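TATA-box-binding protein (Methanococcus jannaschii, PDB 2Z8U) probably binds the TATA box of archaeal promoters as a general factor for transcription initiation by RNA polymerase. Local coordinates at residues N17-T22 against N70-K75; M35-A40 against L50-S55; V59-F64 against I82-I87; N108-A113 against V161-K166. One frame throughout, in Å; residues are numbered along the deposited sequence.

Contact 1: residues N17-T22 against N70-K75; sequences NVVVST and NCTGAK
The peptide groups of Val20 and Cys71 meet edge-on, with Val20 N in the plane of the Cys71 carbonyl, 3.0 Å from Cys71 O, whereas Val18 N stands 23° out of the plane of the Ala74 carbonyl, 2.9 Å from Ala74 O. Cys71 N returns a bond to Val20 O, which makes Val20 and Cys71 an antiparallel hydrogen-bonded pair. Their side chains share a face: CG2 of Val20, wedged between its own backbone N and carbonyl carbon (chi1 -57°), rests 3.7 Å from Cys71 CB. Small or branched apolar residues suit this face, because helix 77-94 packs Ala80 against both Val20 and Ala74. The pairing joins strands 14-23 and 68-72 within the first repeat of the TBP saddle. The face bearing Val19 and Thr72 is the helix-free side with which this family grips DNA; here a second subunit packs on it. Beyond Cys71 the backbones part and two waters fill in. One donates to Val18 O and Cys71 O and accepts from Ala74 N; the other donates to Val18 O, accepts from Gly73 N and bonds Thr72 OG1 at 2.6 Å. Gly73 turns with phi 105°, where a CB would jam against the carbonyl O of Thr72.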
loop_
_atom_site.group_PDB
_atom_site.type_symbol
_atom_site.label_atom_id
_atom_site.label_comp_id
_atom_site.label_asym_id
_atom_site.label_seq_id
_atom_site.Cartn_x
_atom_site.Cartn_y
_atom_site.Cartn_z
ATOM N N ASN B 17 7.693 -33.507 12.037
ATOM C CA ASN B 17 8.740 -32.796 12.727
ATOM C C ASN B 17 8.208 -31.760 13.699
ATOM O O ASN B 17 7.053 -31.370 13.636
ATOM C CB ASN B 17 9.802 -32.232 11.739
ATOM C CG ASN B 17 9.506 -30.811 11.230
ATOM O OD1 ASN B 17 9.593 -30.556 10.029
ATOM N ND2 ASN B 17 9.253 -29.877 12.130
ATOM N N VAL B 18 9.057 -31.323 14.619
ATOM C CA VAL B 18 8.684 -30.221 15.503
ATOM C C VAL B 18 9.822 -29.206 15.528
ATOM O O VAL B 18 10.963 -29.569 15.235
ATOM C CB VAL B 18 8.370 -30.694 16.937
ATOM C CG1 VAL B 18 7.251 -31.724 16.969
ATOM C CG2 VAL B 18 9.631 -31.252 17.653
ATOM N N VAL B 19 9.500 -27.939 15.798
ATOM C CA VAL B 19 10.506 -26.918 16.102
ATOM C C VAL B 19 10.225 -26.534 17.557
ATOM O O VAL B 19 9.083 -26.275 17.904
ATOM C CB VAL B 19 10.398 -25.698 15.146
ATOM C CG1 VAL B 19 11.372 -24.556 15.558
ATOM C CG2 VAL B 19 10.635 -26.131 13.684
ATOM N N VAL B 20 11.238 -26.554 18.409
ATOM C CA VAL B 20 11.053 -26.198 19.814
ATOM C C VAL B 20 12.006 -25.072 20.225
ATOM O O VAL B 20 13.059 -24.870 19.584
ATOM C CB VAL B 20 11.263 -27.407 20.755
ATOM C CG1 VAL B 20 10.312 -28.578 20.397
ATOM C CG2 VAL B 20 12.749 -27.879 20.763
ATOM N N SER B 21 11.623 -24.341 21.269
ATOM C CA SER B 21 12.525 -23.371 21.894
ATOM C C SER B 21 12.631 -23.625 23.379
ATOM O O SER B 21 11.738 -24.233 23.987
ATOM C CB SER B 21 12.024 -21.924 21.692
ATOM O OG SER B 21 10.707 -21.797 22.215
ATOM N N THR B 22 13.726 -23.141 23.970
ATOM C CA THR B 22 13.851 -23.124 25.398
ATOM C C THR B 22 14.914 -22.090 25.787
ATOM O O THR B 22 15.448 -21.386 24.918
ATOM C CB THR B 22 14.169 -24.539 25.971
ATOM O OG1 THR B 22 14.026 -24.504 27.388
ATOM C CG2 THR B 22 15.595 -24.990 25.624
ATOM N N ASN B 70 16.938 -22.593 19.916
ATOM C CA ASN B 70 15.935 -23.050 18.949
ATOM C C ASN B 70 16.450 -24.368 18.383
ATOM O O ASN B 70 17.658 -24.529 18.164
ATOM C CB ASN B 70 15.743 -22.026 17.834
ATOM C CG ASN B 70 15.113 -20.715 18.327
ATOM O OD1 ASN B 70 14.296 -20.697 19.259
ATOM N ND2 ASN B 70 15.502 -19.608 17.702
ATOM N N CYS B 71 15.551 -25.323 18.185
ATOM C CA CYS B 71 15.953 -26.668 17.796
ATOM C C CYS B 71 14.993 -27.209 16.748
ATOM O O CYS B 71 13.778 -27.178 16.934
ATOM C CB CYS B 71 16.019 -27.599 19.030
ATOM S SG CYS B 71 16.190 -29.365 18.663
ATOM N N THR B 72 15.573 -27.696 15.651
ATOM C CA THR B 72 14.840 -28.191 14.497
ATOM C C THR B 72 15.266 -29.631 14.224
ATOM O O THR B 72 16.334 -30.059 14.660
ATOM C CB THR B 72 15.147 -27.283 13.262
ATOM O OG1 THR B 72 14.296 -27.643 12.179
ATOM C CG2 THR B 72 16.588 -27.419 12.835
ATOM N N GLY B 73 14.421 -30.381 13.517
ATOM C CA GLY B 73 14.793 -31.695 13.027
ATOM C C GLY B 73 14.191 -32.853 13.788
ATOM O O GLY B 73 14.065 -33.958 13.238
ATOM N N ALA B 74 13.838 -32.626 15.054
ATOM C CA ALA B 74 13.280 -33.688 15.893
ATOM C C ALA B 74 11.897 -34.128 15.396
ATOM O O ALA B 74 11.150 -33.327 14.836
ATOM C CB ALA B 74 13.206 -33.237 17.329
ATOM N N LYS B 75 11.582 -35.396 15.613
ATOM C CA LYS B 75 10.315 -35.985 15.203
ATOM C C LYS B 75 9.214 -35.610 16.200
ATOM O O LYS B 75 8.032 -35.619 15.855
ATOM C CB LYS B 75 10.417 -37.517 15.095
ATOM C CG LYS B 75 11.371 -38.068 14.020
ATOM C CD LYS B 75 11.198 -39.601 13.869
ATOM C CE LYS B 75 12.269 -40.216 12.978
ATOM N NZ LYS B 75 11.928 -41.606 12.540
HETATM O O HOH W 1 13.308 -30.218 16.701
HETATM O O HOH W 2 12.265 -29.274 12.423
#

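Contact 2: residues M35-A40 against L50-S55; sequences MILENA and LVCRLS
Leu37 lays its CD1 methyl against the side of Cys52, 4.0 Å from Cys52 CB, and reaches CD2 of Leu50 with the same methyl. This is the outer end of the first repeat of the TBP saddle, where the chain leaves helix 30-36 and bends round to run as short edge strand 40-41 beside strand 50-54. A leucine suits the bend, since its side chain also touches Ile63 of strand 59-63 and Leu91 of helix 77-94. With SG anti to the backbone N (chi1 -180°), Cys52 brings its sulfur to 3.7 Å from Glu38 O. Ala40 faces Cys52 as an antiparallel non-hydrogen-bonded pair, and its lone methyl touches Leu50 CD2 at 4.2 Å. The close backbones let Ala40 CA direct its hydrogen at Val51 O, 3.2 Å away. Asn39 makes the turn with a positive phi of 75°, a conformation asparagine adopts more readily than most residues. Arg53 holds its guanidinium with one face over Val51 CG1; its two ends form salt bridges with Glu41 and with Asp123 of the second subunit. The backbone link between the segments is long and weak but nearly straight: Arg53 N donates to Asn39 O at 3.4 Å.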
loop_
_atom_site.group_PDB
_atom_site.type_symbol
_atom_site.label_atom_id
_atom_site.label_comp_id
_atom_site.label_asym_id
_atom_site.label_seq_id
_atom_site.Cartn_x
_atom_site.Cartn_y
_atom_site.Cartn_z
ATOM N N MET B 35 34.193 -24.541 21.850
ATOM C CA MET B 35 35.342 -25.378 22.214
ATOM C C MET B 35 34.967 -26.816 22.563
ATOM O O MET B 35 35.796 -27.711 22.473
ATOM C CB MET B 35 36.100 -24.788 23.395
ATOM C CG MET B 35 36.836 -23.523 23.061
ATOM S SD MET B 35 37.639 -22.919 24.542
ATOM C CE MET B 35 38.510 -21.529 23.923
ATOM N N ILE B 36 33.735 -27.048 22.969
ATOM C CA ILE B 36 33.418 -28.405 23.403
ATOM C C ILE B 36 32.394 -29.134 22.556
ATOM O O ILE B 36 32.462 -30.358 22.443
ATOM C CB ILE B 36 33.057 -28.479 24.899
ATOM C CG1 ILE B 36 31.875 -27.575 25.197
ATOM C CG2 ILE B 36 34.315 -28.196 25.777
ATOM C CD1 ILE B 36 31.371 -27.623 26.613
ATOM N N LEU B 37 31.450 -28.418 21.963
ATOM C CA LEU B 37 30.515 -29.083 21.057
ATOM C C LEU B 37 31.183 -29.440 19.741
ATOM O O LEU B 37 31.744 -28.580 19.070
ATOM C CB LEU B 37 29.276 -28.239 20.790
ATOM C CG LEU B 37 28.418 -27.864 21.992
ATOM C CD1 LEU B 37 27.153 -27.175 21.494
ATOM C CD2 LEU B 37 28.084 -29.086 22.843
ATOM N N GLU B 38 31.107 -30.715 19.380
ATOM C CA GLU B 38 31.509 -31.144 18.046
ATOM C C GLU B 38 30.438 -30.694 17.051
ATOM O O GLU B 38 29.257 -30.641 17.397
ATOM C CB GLU B 38 31.693 -32.663 18.002
ATOM C CG GLU B 38 32.907 -33.181 18.791
ATOM C CD GLU B 38 34.248 -32.893 18.124
ATOM O OE1 GLU B 38 34.364 -33.075 16.887
ATOM O OE2 GLU B 38 35.200 -32.498 18.847
ATOM N N ASN B 39 30.852 -30.344 15.835
ATOM C CA ASN B 39 29.922 -29.931 14.780
ATOM C C ASN B 39 29.364 -28.524 14.992
ATOM O O ASN B 39 28.258 -28.219 14.510
ATOM C CB ASN B 39 28.743 -30.916 14.665
ATOM C CG ASN B 39 29.180 -32.334 14.336
ATOM O OD1 ASN B 39 28.501 -33.295 14.697
ATOM N ND2 ASN B 39 30.306 -32.473 13.646
ATOM N N ALA B 40 30.098 -27.684 15.727
ATOM C CA ALA B 40 29.616 -26.343 16.090
ATOM C C ALA B 40 30.128 -25.322 15.102
ATOM O O ALA B 40 31.325 -25.303 14.774
ATOM C CB ALA B 40 30.047 -25.961 17.511
ATOM N N LEU B 50 25.202 -19.534 17.890
ATOM C CA LEU B 50 26.034 -20.704 17.613
ATOM C C LEU B 50 25.162 -21.830 17.100
ATOM O O LEU B 50 24.104 -22.104 17.678
ATOM C CB LEU B 50 26.799 -21.155 18.877
ATOM C CG LEU B 50 27.643 -22.427 18.794
ATOM C CD1 LEU B 50 28.839 -22.307 19.716
ATOM C CD2 LEU B 50 26.845 -23.706 19.080
ATOM N N VAL B 51 25.629 -22.517 16.059
ATOM C CA VAL B 51 24.883 -23.633 15.456
ATOM C C VAL B 51 25.563 -24.962 15.744
ATOM O O VAL B 51 26.757 -25.099 15.520
ATOM C CB VAL B 51 24.718 -23.460 13.917
ATOM C CG1 VAL B 51 23.954 -24.634 13.306
ATOM C CG2 VAL B 51 24.024 -22.141 13.601
ATOM N N CYS B 52 24.801 -25.920 16.274
ATOM C CA CYS B 52 25.287 -27.274 16.507
ATOM C C CYS B 52 24.384 -28.269 15.775
ATOM O O CYS B 52 23.178 -28.313 16.010
ATOM C CB CYS B 52 25.328 -27.621 17.996
ATOM S SG CYS B 52 25.951 -29.352 18.288
ATOM N N ARG B 53 24.978 -29.057 14.888
ATOM C CA ARG B 53 24.224 -30.019 14.085
ATOM C C ARG B 53 24.542 -31.436 14.512
ATOM O O ARG B 53 25.647 -31.931 14.279
ATOM C CB ARG B 53 24.498 -29.821 12.599
ATOM C CG ARG B 53 23.582 -28.807 11.946
ATOM C CD ARG B 53 23.902 -28.651 10.474
ATOM N NE ARG B 53 24.624 -27.408 10.215
ATOM C CZ ARG B 53 24.047 -26.296 9.769
ATOM N NH1 ARG B 53 22.735 -26.282 9.520
ATOM N NH2 ARG B 53 24.779 -25.200 9.563
ATOM N N LEU B 54 23.572 -32.071 15.165
ATOM C CA LEU B 54 23.711 -33.444 15.642
ATOM C C LEU B 54 23.377 -34.448 14.556
ATOM O O LEU B 54 22.478 -34.226 13.737
ATOM C CB LEU B 54 22.848 -33.691 16.881
ATOM C CG LEU B 54 23.299 -32.927 18.126
ATOM C CD1 LEU B 54 22.311 -33.088 19.266
ATOM C CD2 LEU B 54 24.690 -33.390 18.540
ATOM N N SER B 55 24.121 -35.551 14.558
ATOM C CA SER B 55 23.949 -36.609 13.570
ATOM C C SER B 55 22.951 -37.679 14.018
ATOM O O SER B 55 22.151 -38.172 13.209
ATOM C CB SER B 55 25.302 -37.248 13.243
ATOM O OG SER B 55 25.111 -38.471 12.566
#

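Contact 3: residues V59-F64 against I82-I87; sequences VALLIF and IAIKKI
Strand 59-63 and helix 82-87 pass with their axes 9.9 Å apart at closest and their directions 56° from one another, and no hydrogen bond joins them. The spacing is filled by alternate strand residues, Val59, Leu61 and Ile63, which point toward the helix and meet Ala83, Ile84 and Ile87. At one end the fit is close: Val59 CG2 lies 3.7 Å from Ala83 CB, and the short alanine lets the helix backbone approach the sheet. In the middle, CD2 of Leu61 makes the contacts, 3.8 Å from Ile84 CG1 and 4.2 Å from Ile87 CG1, while the Leu61 side chain crosses that of Ile84 obliquely and slides past that of Ile87 in the opposite direction. Ile87 has CG1 anti to its carbonyl carbon (chi1 -60°), which places that branch beside Leu61, while its CG2 meets Ile63 CD1 at a looser 4.4 Å. Val59 and Ile63 are beta-branched and so suit an extended strand, the longer Leu61 spans to the helix, and all six touching residues are buried. This is the sheet-to-helix core of the first repeat, on the convex side of the saddle. Strand 59-63 is flanked by 50-54 and 68-72, with Leu54 touching Val59 and Leu61, and Cys71 meeting Ile84 from the strand on the other side.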
loop_
_atom_site.group_PDB
_atom_site.type_symbol
_atom_site.label_atom_id
_atom_site.label_comp_id
_atom_site.label_asym_id
_atom_site.label_seq_id
_atom_site.Cartn_x
_atom_site.Cartn_y
_atom_site.Cartn_z
ATOM N N VAL B 59 19.244 -33.678 14.365
ATOM C CA VAL B 59 18.649 -32.447 14.892
ATOM C C VAL B 59 19.707 -31.341 14.929
ATOM O O VAL B 59 20.903 -31.622 15.034
ATOM C CB VAL B 59 18.013 -32.636 16.307
ATOM C CG1 VAL B 59 16.902 -33.694 16.302
ATOM C CG2 VAL B 59 19.070 -32.981 17.349
ATOM N N ALA B 60 19.256 -30.091 14.855
ATOM C CA ALA B 60 20.147 -28.951 14.888
ATOM C C ALA B 60 19.693 -27.983 15.974
ATOM O O ALA B 60 18.489 -27.813 16.211
ATOM C CB ALA B 60 20.166 -28.252 13.528
ATOM N N LEU B 61 20.661 -27.354 16.619
ATOM C CA LEU B 61 20.363 -26.391 17.675
ATOM C C LEU B 61 21.022 -25.065 17.336
ATOM O O LEU B 61 22.138 -25.036 16.811
ATOM C CB LEU B 61 20.871 -26.899 19.037
ATOM C CG LEU B 61 20.246 -28.179 19.635
ATOM C CD1 LEU B 61 21.012 -29.429 19.208
ATOM C CD2 LEU B 61 20.283 -28.081 21.130
ATOM N N LEU B 62 20.321 -23.978 17.644
ATOM C CA LEU B 62 20.844 -22.638 17.540
ATOM C C LEU B 62 20.866 -22.094 18.954
ATOM O O LEU B 62 19.833 -22.090 19.639
ATOM C CB LEU B 62 19.968 -21.773 16.624
ATOM C CG LEU B 62 20.240 -20.258 16.518
ATOM C CD1 LEU B 62 21.642 -19.931 16.037
ATOM C CD2 LEU B 62 19.199 -19.604 15.609
ATOM N N ILE B 63 22.061 -21.718 19.413
ATOM C CA ILE B 63 22.233 -21.268 20.788
ATOM C C ILE B 63 22.686 -19.806 20.839
ATOM O O ILE B 63 23.678 -19.447 20.204
ATOM C CB ILE B 63 23.274 -22.126 21.551
ATOM C CG1 ILE B 63 22.979 -23.628 21.388
ATOM C CG2 ILE B 63 23.334 -21.684 23.029
ATOM C CD1 ILE B 63 23.997 -24.549 22.027
ATOM N N PHE B 64 21.993 -18.993 21.637
ATOM C CA PHE B 64 22.350 -17.580 21.787
ATOM C C PHE B 64 23.012 -17.294 23.145
ATOM O O PHE B 64 22.832 -18.052 24.097
ATOM C CB PHE B 64 21.092 -16.720 21.608
ATOM C CG PHE B 64 20.591 -16.662 20.184
ATOM C CD1 PHE B 64 21.236 -15.859 19.237
ATOM C CD2 PHE B 64 19.488 -17.395 19.796
ATOM C CE1 PHE B 64 20.774 -15.790 17.917
ATOM C CE2 PHE B 64 19.006 -17.329 18.476
ATOM C CZ PHE B 64 19.659 -16.520 17.538
ATOM N N ILE B 82 15.395 -34.612 24.668
ATOM C CA ILE B 82 16.502 -35.545 24.885
ATOM C C ILE B 82 17.805 -34.997 24.296
ATOM O O ILE B 82 18.830 -34.982 24.980
ATOM C CB ILE B 82 16.150 -36.977 24.376
ATOM C CG1 ILE B 82 15.064 -37.569 25.282
ATOM C CG2 ILE B 82 17.367 -37.897 24.366
ATOM C CD1 ILE B 82 14.353 -38.805 24.732
ATOM N N ALA B 83 17.744 -34.533 23.041
ATOM C CA ALA B 83 18.891 -33.919 22.384
ATOM C C ALA B 83 19.396 -32.712 23.138
ATOM O O ALA B 83 20.601 -32.576 23.334
ATOM C CB ALA B 83 18.555 -33.534 20.951
ATOM N N ILE B 84 18.478 -31.852 23.556
ATOM C CA ILE B 84 18.850 -30.630 24.297
ATOM C C ILE B 84 19.516 -31.003 25.627
ATOM O O ILE B 84 20.565 -30.469 25.965
ATOM C CB ILE B 84 17.646 -29.663 24.494
ATOM C CG1 ILE B 84 17.261 -29.037 23.148
ATOM C CG2 ILE B 84 18.011 -28.520 25.527
ATOM C CD1 ILE B 84 15.814 -28.391 23.085
ATOM N N LYS B 85 18.942 -31.951 26.366
ATOM C CA LYS B 85 19.556 -32.331 27.637
ATOM C C LYS B 85 20.981 -32.943 27.501
ATOM O O LYS B 85 21.803 -32.823 28.396
ATOM C CB LYS B 85 18.607 -33.170 28.492
ATOM C CG LYS B 85 17.549 -32.292 29.209
ATOM C CD LYS B 85 16.299 -33.046 29.624
ATOM C CE LYS B 85 15.425 -32.200 30.623
ATOM N NZ LYS B 85 14.739 -30.910 30.099
ATOM N N LYS B 86 21.249 -33.591 26.371
ATOM C CA LYS B 86 22.573 -34.158 26.092
ATOM C C LYS B 86 23.599 -33.054 25.927
ATOM O O LYS B 86 24.728 -33.122 26.467
ATOM C CB LYS B 86 22.506 -34.998 24.815
ATOM C CG LYS B 86 21.939 -36.395 25.048
ATOM C CD LYS B 86 21.916 -37.236 23.775
ATOM C CE LYS B 86 21.119 -38.532 24.004
ATOM N NZ LYS B 86 21.061 -39.344 22.753
ATOM N N ILE B 87 23.198 -32.026 25.176
ATOM C CA ILE B 87 24.024 -30.813 25.005
ATOM C C ILE B 87 24.243 -30.102 26.344
ATOM O O ILE B 87 25.379 -29.705 26.649
ATOM C CB ILE B 87 23.403 -29.873 23.940
ATOM C CG1 ILE B 87 23.300 -30.602 22.577
ATOM C CG2 ILE B 87 24.137 -28.528 23.864
ATOM C CD1 ILE B 87 24.615 -30.829 21.845
#

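Contact 4: residues N108-A113 against V161-K166; sequences NMVATA and VITGLK
A chi1 of -145° swings the amide of Asn108 toward the other strand, and a chi2 of -36° sets OD1 between two backbone N-H groups. OD1 lies 2.8 Å from Gly164 N across the contact and 2.9 Å from Met109 N of its own strand; both bonds are bent and weak, but together they probably help to hold the amide in this rotation. A leucine here has no oxygen to offer, and Gly164 N and Met109 N would probably be left without this acceptor, the turn after strand 159-163 being less firmly tied to strand 105-114. Next along, Met109 bends at chi3 (86°) and crosses Leu165 at about a right angle, its CB 3.8 Å from Leu165 CB. Further on, the two strands form the regular antiparallel ladder of the second repeat of the TBP saddle. Ala111 and Ile162 exchange nearly straight bonds, Ile162 N to Ala111 O being the shorter at 2.7 Å. Alanine suits that position because Leu165 leans in, its CD1 3.6 Å from Ala111 CB, on the face where helix 168-183 packs against Ile162 and Leu165. On the other face Val110 CG1 touches Val161 CG1 at 3.9 Å, and Thr112 lies beside Val161, pointing the same way. Gln137 of the second subunit packs on Thr112 and Val161.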
loop_
_atom_site.group_PDB
_atom_site.type_symbol
_atom_site.label_atom_id
_atom_site.label_comp_id
_atom_site.label_asym_id
_atom_site.label_seq_id
_atom_site.Cartn_x
_atom_site.Cartn_y
_atom_site.Cartn_z
ATOM N N ASN B 108 6.716 -24.795 16.346
ATOM C CA ASN B 108 6.137 -25.179 15.050
ATOM C C ASN B 108 6.088 -26.704 14.942
ATOM O O ASN B 108 6.798 -27.406 15.652
ATOM C CB ASN B 108 6.988 -24.608 13.895
ATOM C CG ASN B 108 6.157 -24.183 12.683
ATOM O OD1 ASN B 108 5.159 -24.814 12.343
ATOM N ND2 ASN B 108 6.598 -23.104 12.007
ATOM N N MET B 109 5.240 -27.211 14.048
ATOM C CA MET B 109 5.200 -28.646 13.729
ATOM C C MET B 109 4.778 -28.817 12.290
ATOM O O MET B 109 4.020 -28.002 11.762
ATOM C CB MET B 109 4.177 -29.405 14.580
ATOM C CG MET B 109 4.127 -29.065 16.048
ATOM S SD MET B 109 2.755 -29.807 16.969
ATOM C CE MET B 109 3.467 -31.387 17.370
ATOM N N VAL B 110 5.261 -29.881 11.661
ATOM C CA VAL B 110 4.767 -30.305 10.357
ATOM C C VAL B 110 3.953 -31.566 10.652
ATOM O O VAL B 110 4.456 -32.488 11.302
ATOM C CB VAL B 110 5.917 -30.646 9.370
ATOM C CG1 VAL B 110 5.394 -31.349 8.117
ATOM C CG2 VAL B 110 6.702 -29.388 8.959
ATOM N N ALA B 111 2.687 -31.563 10.223
ATOM C CA ALA B 111 1.827 -32.733 10.312
ATOM C C ALA B 111 1.433 -33.094 8.884
ATOM O O ALA B 111 1.284 -32.211 8.011
ATOM C CB ALA B 111 0.600 -32.430 11.115
ATOM N N THR B 112 1.262 -34.394 8.655
ATOM C CA THR B 112 0.780 -34.886 7.373
ATOM C C THR B 112 -0.443 -35.786 7.575
ATOM O O THR B 112 -0.651 -36.390 8.657
ATOM C CB THR B 112 1.873 -35.663 6.591
ATOM O OG1 THR B 112 2.298 -36.810 7.351
ATOM C CG2 THR B 112 3.100 -34.756 6.297
ATOM N N ALA B 113 -1.265 -35.836 6.526
ATOM C CA ALA B 113 -2.420 -36.705 6.500
ATOM C C ALA B 113 -2.741 -37.033 5.041
ATOM O O ALA B 113 -2.175 -36.466 4.119
ATOM C CB ALA B 113 -3.597 -36.060 7.197
ATOM N N VAL B 161 -0.297 -31.434 3.967
ATOM C CA VAL B 161 0.752 -31.083 4.923
ATOM C C VAL B 161 0.222 -29.871 5.658
ATOM O O VAL B 161 -0.201 -28.891 5.031
ATOM C CB VAL B 161 2.080 -30.723 4.208
ATOM C CG1 VAL B 161 3.135 -30.162 5.201
ATOM C CG2 VAL B 161 2.619 -31.912 3.421
ATOM N N ILE B 162 0.252 -29.917 6.986
ATOM C CA ILE B 162 -0.170 -28.773 7.783
ATOM C C ILE B 162 1.047 -28.206 8.521
ATOM O O ILE B 162 1.771 -28.966 9.172
ATOM C CB ILE B 162 -1.276 -29.177 8.778
ATOM C CG1 ILE B 162 -2.436 -29.879 8.039
ATOM C CG2 ILE B 162 -1.787 -27.962 9.534
ATOM C CD1 ILE B 162 -3.386 -30.623 8.954
ATOM N N THR B 163 1.290 -26.894 8.392
ATOM C CA THR B 163 2.437 -26.249 9.058
ATOM C C THR B 163 1.980 -25.086 9.926
ATOM O O THR B 163 0.838 -24.637 9.822
ATOM C CB THR B 163 3.530 -25.792 8.049
ATOM O OG1 THR B 163 3.051 -24.695 7.259
ATOM C CG2 THR B 163 3.908 -26.919 7.084
ATOM N N GLY B 164 2.855 -24.592 10.797
ATOM C CA GLY B 164 2.493 -23.481 11.666
ATOM C C GLY B 164 1.809 -23.918 12.945
ATOM O O GLY B 164 1.369 -23.088 13.747
ATOM N N LEU B 165 1.753 -25.228 13.153
ATOM C CA LEU B 165 1.096 -25.836 14.312
ATOM C C LEU B 165 1.801 -25.642 15.644
ATOM O O LEU B 165 3.016 -25.749 15.717
ATOM C CB LEU B 165 0.983 -27.333 14.088
ATOM C CG LEU B 165 -0.062 -27.747 13.069
ATOM C CD1 LEU B 165 0.262 -29.130 12.542
ATOM C CD2 LEU B 165 -1.421 -27.693 13.724
ATOM N N LYS B 166 1.016 -25.412 16.697
ATOM C CA LYS B 166 1.532 -25.309 18.066
ATOM C C LYS B 166 1.232 -26.551 18.896
ATOM O O LYS B 166 1.766 -26.713 20.002
ATOM C CB LYS B 166 0.963 -24.071 18.757
ATOM C CG LYS B 166 1.172 -22.791 17.958
ATOM C CD LYS B 166 2.566 -22.239 18.200
ATOM C CE LYS B 166 2.863 -21.052 17.286
ATOM N NZ LYS B 166 4.230 -20.541 17.532
#

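Contacts 1 and 4 are counterparts in the two repeats, each pairing a repeat's first strand with its last, and their centres are 12 Å apart. They meet at the middle of the saddle, where strands 14-23 and 105-114 are neighbours: Val19 N lies 2.8 Å from Asn108 O and Asn17 O 3.1 Å from Val110 N, both probable hydrogen bonds. Outward in the first repeat, contact 3 lies between contacts 1 and 2, its centre 9 Å from each. Contact 2, at the outer end of that repeat, is about 27 Å from contact 4 between centres. The second subunit packs on the concave face, which probably binds DNA as in relatives; the helix of contact 3 lies on the convex side.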